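Local atomic coordinates of hypothetical protein (PDB entry 1YB3), a protein that is of unknown function and belongs to the DUF3201 family of conserved proteins, here from the hyperthermophile Pyrococcus furiosus. Residues Phe110-Glu115 and Met144-Val149. Residues are numbered along the deposited sequence; the frame is centred on the assembly and turned at random.
Sequences FIYGAE and MINFEV
F110 pairs with E148 and Y112 with N146 where strands 108-112 and 144-150 lie side by side, antiparallel, in the seven-stranded sheet, each pair satisfying its backbone in both directions. F110 N donates to E148 O, and E148 N returns the bond to F110 O at 2.9 Å, nearly straight; Y112 N donates to N146 O at 3.0 Å, and N146 N returns to Y112 O at 2.8 Å. At the non-hydrogen-bonded pair between them, I111 and F147 turn their outer backbone groups to strands 120-123 and 82-90, while I111 CA makes a CA-H...O contact of 3.2 Å with N146 O, which already accepts the N-H of Y112. On this face I111 CG2 lies over the F147 ring, 4.2 Å from its centroid, and also meets I145 CG2; helix 96-105 packs against I111 and F147.

Across the other face Y112 reaches over the neighbouring strand. With chi1 at 54° its CG sits between backbone N and carbonyl carbon, which swings the ring across the N146 and E148 side chains: N146 CB rests over one ring face, and the hydroxyl donates to E148 OE1 at 2.7 Å, ring and carboxylate planes 80° apart. A phenylalanine in place of the tyrosine would probably leave E148 OE1 without this donor and its carboxylate freer to turn. Beyond the strand end, N146 ND2 makes a weak, bent bond of 3.0 Å to G113 O.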
# COMPACT_ATOMS: atom_id res chain seq x y z
N PHE A 110 1.97 -5.35 -4.27
CA PHE A 110 2.99 -4.77 -5.15
C PHE A 110 4.21 -4.42 -4.30
O PHE A 110 4.08 -3.92 -3.18
CB PHE A 110 2.48 -3.47 -5.81
CG PHE A 110 1.25 -3.66 -6.68
CD1 PHE A 110 1.39 -3.77 -8.06
CD2 PHE A 110 -0.02 -3.71 -6.13
CE1 PHE A 110 0.24 -3.93 -8.89
CE2 PHE A 110 -1.16 -3.87 -6.92
CZ PHE A 110 -1.03 -3.99 -8.32
N ILE A 111 5.40 -4.66 -4.84
CA ILE A 111 6.62 -4.23 -4.17
C ILE A 111 7.40 -3.41 -5.19
O ILE A 111 7.66 -3.90 -6.29
CB ILE A 111 7.49 -5.42 -3.73
CG1 ILE A 111 6.67 -6.41 -2.89
CG2 ILE A 111 8.73 -4.95 -2.97
CD1 ILE A 111 7.41 -7.74 -2.59
N TYR A 112 7.74 -2.19 -4.82
CA TYR A 112 8.30 -1.22 -5.78
C TYR A 112 9.22 -0.23 -5.11
O TYR A 112 9.15 -0.04 -3.91
CB TYR A 112 7.18 -0.51 -6.56
CG TYR A 112 6.09 0.18 -5.74
CD1 TYR A 112 6.28 1.46 -5.22
CD2 TYR A 112 4.86 -0.45 -5.52
CE1 TYR A 112 5.25 2.11 -4.47
CE2 TYR A 112 3.83 0.18 -4.79
CZ TYR A 112 4.04 1.45 -4.27
OH TYR A 112 3.03 2.08 -3.55
N GLY A 113 10.10 0.40 -5.90
CA GLY A 113 10.98 1.45 -5.38
C GLY A 113 10.30 2.81 -5.32
O GLY A 113 9.13 2.91 -4.97
N ALA A 114 11.05 3.86 -5.67
CA ALA A 114 10.54 5.24 -5.58
C ALA A 114 9.26 5.49 -6.39
O ALA A 114 8.38 6.21 -5.93
CB ALA A 114 11.62 6.25 -5.97
N GLU A 115 9.18 4.91 -7.59
CA GLU A 115 7.99 5.04 -8.44
C GLU A 115 7.32 3.70 -8.73
O GLU A 115 7.95 2.80 -9.28
CB GLU A 115 8.37 5.71 -9.78
CG GLU A 115 9.20 6.98 -9.66
CD GLU A 115 8.48 8.12 -8.95
OE1 GLU A 115 7.23 8.11 -8.92
OE2 GLU A 115 9.18 9.02 -8.44
N MSE A 144 14.77 2.94 -0.66
CA MSE A 144 13.51 2.68 0.07
C MSE A 144 12.65 1.71 -0.75
O MSE A 144 12.43 1.94 -1.95
CB MSE A 144 12.74 3.99 0.31
CG MSE A 144 13.51 5.03 1.13
SE MSE A 144 13.89 4.40 2.94
CE MSE A 144 12.09 3.98 3.46
N ILE A 145 12.19 0.63 -0.12
CA ILE A 145 11.37 -0.36 -0.81
C ILE A 145 9.97 -0.31 -0.21
O ILE A 145 9.81 -0.40 1.01
CB ILE A 145 11.93 -1.81 -0.65
CG1 ILE A 145 13.44 -1.88 -0.97
CG2 ILE A 145 11.09 -2.83 -1.45
CD1 ILE A 145 13.86 -1.30 -2.36
N ASN A 146 8.97 -0.16 -1.08
CA ASN A 146 7.57 -0.05 -0.69
C ASN A 146 6.83 -1.35 -0.89
O ASN A 146 7.01 -2.04 -1.91
CB ASN A 146 6.86 1.03 -1.51
CG ASN A 146 7.39 2.40 -1.24
OD1 ASN A 146 6.95 3.08 -0.33
ND2 ASN A 146 8.34 2.84 -2.06
N PHE A 147 5.96 -1.69 0.08
CA PHE A 147 5.13 -2.89 0.05
C PHE A 147 3.70 -2.39 0.15
O PHE A 147 3.32 -1.85 1.18
CB PHE A 147 5.46 -3.77 1.26
CG PHE A 147 6.88 -4.27 1.26
CD1 PHE A 147 7.19 -5.54 0.77
CD2 PHE A 147 7.92 -3.41 1.67
CE1 PHE A 147 8.53 -5.98 0.72
CE2 PHE A 147 9.25 -3.82 1.62
CZ PHE A 147 9.56 -5.12 1.14
N GLU A 148 2.95 -2.52 -0.95
CA GLU A 148 1.57 -2.02 -1.03
C GLU A 148 0.59 -3.19 -1.15
O GLU A 148 0.78 -4.10 -1.96
CB GLU A 148 1.38 -1.06 -2.24
CG GLU A 148 -0.09 -0.72 -2.47
CD GLU A 148 -0.34 0.28 -3.61
OE1 GLU A 148 0.59 1.06 -3.93
OE2 GLU A 148 -1.46 0.31 -4.16
N VAL A 149 -0.46 -3.17 -0.33
CA VAL A 149 -1.53 -4.15 -0.42
C VAL A 149 -2.83 -3.42 -0.78
O VAL A 149 -3.18 -2.42 -0.13
CB VAL A 149 -1.67 -4.92 0.92
CG1 VAL A 149 -2.80 -5.92 0.84
CG2 VAL A 149 -0.29 -5.59 1.31